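PDB 1RCU: TIGR00725 family protein from Thermotoga maritima, which is of unknown function but belongs to the SLOG superfamily of Rossmann-like proteins, whose members probably bind or process nucleotide-derived ligands. Local coordinates for residues Arg52-Lys57 with Gln187-Ile192. Residues are numbered along the deposited sequence; the frame is centred on the assembly and turned at random.
Sequences RTLAKK and QIIEQI
L54 and I189 meet through their terminal methyls, CD2 of L54 lying 4.2 Å from CD1 of I189, and this single apolar touch is the buried part of the contact, joining helices 44-56 and 182-190. The backbones stay well apart, with the CA atoms of L54 and I189 separated by 10.0 Å, and the ends of the two side chains span the interval. CD1 of I189 is anti to its CA (chi2 171°), which carries the methyl out to the leucine. Y59 packs on both residues, while V26 and V28 of the central strand 25-30 lie against L54 and I146 of strand 145-148 against I189, closing in this inner side. The outer pair approaches no less closely but lies open to solvent. There the side chains of K57, just past the end of helix 44-56, and E190 cross at about a right angle, CE of the lysine 4.2 Å from OE2 of the glutamate. NZ of K57 remains 4.4 Å from OE2 of E190, too far for a salt bridge, although the opposite charges may still attract weakly. Apolar ends turned to the sheet and charged ends turned to water are characteristic of neighbouring helices covering one face of a parallel, Rossmann-like alpha/beta sheet.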
# COMPACT_ATOMS: atom_id res chain seq x y z
N ARG A 52 10.83 8.66 -28.47
CA ARG A 52 11.43 9.84 -29.05
C ARG A 52 10.39 10.92 -29.30
O ARG A 52 10.58 12.09 -28.96
CB ARG A 52 12.12 9.47 -30.35
CG ARG A 52 13.21 8.43 -30.22
CD ARG A 52 14.03 8.45 -31.47
NE ARG A 52 15.08 7.43 -31.49
CZ ARG A 52 15.06 6.36 -32.27
NH1 ARG A 52 14.04 6.14 -33.08
NH2 ARG A 52 16.09 5.52 -32.25
N THR A 53 9.27 10.52 -29.88
CA THR A 53 8.21 11.45 -30.20
C THR A 53 7.64 12.12 -28.95
O THR A 53 7.32 13.31 -28.97
CB THR A 53 7.07 10.75 -30.92
OG1 THR A 53 7.58 10.08 -32.08
CG2 THR A 53 6.01 11.78 -31.35
N LEU A 54 7.52 11.36 -27.86
CA LEU A 54 6.98 11.93 -26.63
C LEU A 54 7.95 12.98 -26.12
O LEU A 54 7.55 14.06 -25.70
CB LEU A 54 6.76 10.85 -25.58
CG LEU A 54 5.62 9.89 -25.93
CD1 LEU A 54 5.48 8.81 -24.87
CD2 LEU A 54 4.33 10.67 -26.06
N ALA A 55 9.24 12.64 -26.16
CA ALA A 55 10.28 13.55 -25.71
C ALA A 55 10.26 14.82 -26.57
O ALA A 55 10.24 15.91 -26.03
CB ALA A 55 11.66 12.88 -25.78
N LYS A 56 10.25 14.66 -27.89
CA LYS A 56 10.27 15.81 -28.80
C LYS A 56 9.08 16.74 -28.56
O LYS A 56 9.22 17.96 -28.68
CB LYS A 56 10.29 15.36 -30.27
CG LYS A 56 11.48 14.48 -30.66
CD LYS A 56 11.45 14.12 -32.14
CE LYS A 56 12.32 12.89 -32.47
NZ LYS A 56 13.72 13.15 -32.91
N LYS A 57 7.93 16.17 -28.21
CA LYS A 57 6.74 16.97 -27.97
C LYS A 57 6.73 17.58 -26.58
O LYS A 57 5.81 18.31 -26.23
CB LYS A 57 5.45 16.15 -28.16
CG LYS A 57 5.21 15.65 -29.58
CD LYS A 57 5.20 16.78 -30.60
CE LYS A 57 4.81 16.26 -31.98
NZ LYS A 57 4.87 17.30 -33.04
N GLN A 187 -1.18 12.20 -31.73
CA GLN A 187 -2.17 13.08 -32.28
C GLN A 187 -3.40 13.09 -31.38
O GLN A 187 -4.00 14.13 -31.11
CB GLN A 187 -2.51 12.57 -33.67
CG GLN A 187 -3.35 13.45 -34.52
CD GLN A 187 -3.56 12.85 -35.89
OE1 GLN A 187 -2.59 12.55 -36.60
NE2 GLN A 187 -4.82 12.64 -36.28
N ILE A 188 -3.76 11.91 -30.90
CA ILE A 188 -4.90 11.74 -30.01
C ILE A 188 -4.63 12.40 -28.65
O ILE A 188 -5.51 13.00 -28.04
CB ILE A 188 -5.19 10.23 -29.83
CG1 ILE A 188 -5.64 9.63 -31.16
CG2 ILE A 188 -6.28 10.00 -28.81
CD1 ILE A 188 -5.69 8.12 -31.17
N ILE A 189 -3.39 12.29 -28.17
CA ILE A 189 -3.01 12.90 -26.89
C ILE A 189 -3.15 14.41 -27.00
O ILE A 189 -3.65 15.06 -26.09
CB ILE A 189 -1.55 12.59 -26.51
CG1 ILE A 189 -1.36 11.09 -26.31
CG2 ILE A 189 -1.16 13.35 -25.25
CD1 ILE A 189 0.10 10.66 -26.16
N GLU A 190 -2.69 14.97 -28.11
CA GLU A 190 -2.78 16.41 -28.33
C GLU A 190 -4.25 16.81 -28.36
O GLU A 190 -4.65 17.79 -27.75
CB GLU A 190 -2.06 16.79 -29.63
CG GLU A 190 -0.57 16.52 -29.59
CD GLU A 190 0.14 16.90 -30.88
OE1 GLU A 190 -0.22 16.38 -31.95
OE2 GLU A 190 1.08 17.72 -30.82
N GLN A 191 -5.05 16.02 -29.07
CA GLN A 191 -6.48 16.25 -29.17
C GLN A 191 -7.12 16.10 -27.78
O GLN A 191 -8.34 16.07 -27.65
CB GLN A 191 -7.11 15.22 -30.13
CG GLN A 191 -6.71 15.37 -31.61
CD GLN A 191 -7.17 14.19 -32.47
OE1 GLN A 191 -8.34 13.83 -32.49
NE2 GLN A 191 -6.23 13.60 -33.21
N ILE A 192 -6.27 16.03 -26.76
CA ILE A 192 -6.68 15.83 -25.36
C ILE A 192 -7.53 14.57 -25.23
O ILE A 192 -6.99 13.53 -24.79
CB ILE A 192 -7.51 17.03 -24.79
CG1 ILE A 192 -6.58 18.18 -24.41
CG2 ILE A 192 -8.31 16.59 -23.57
CD1 ILE A 192 -6.07 18.99 -25.58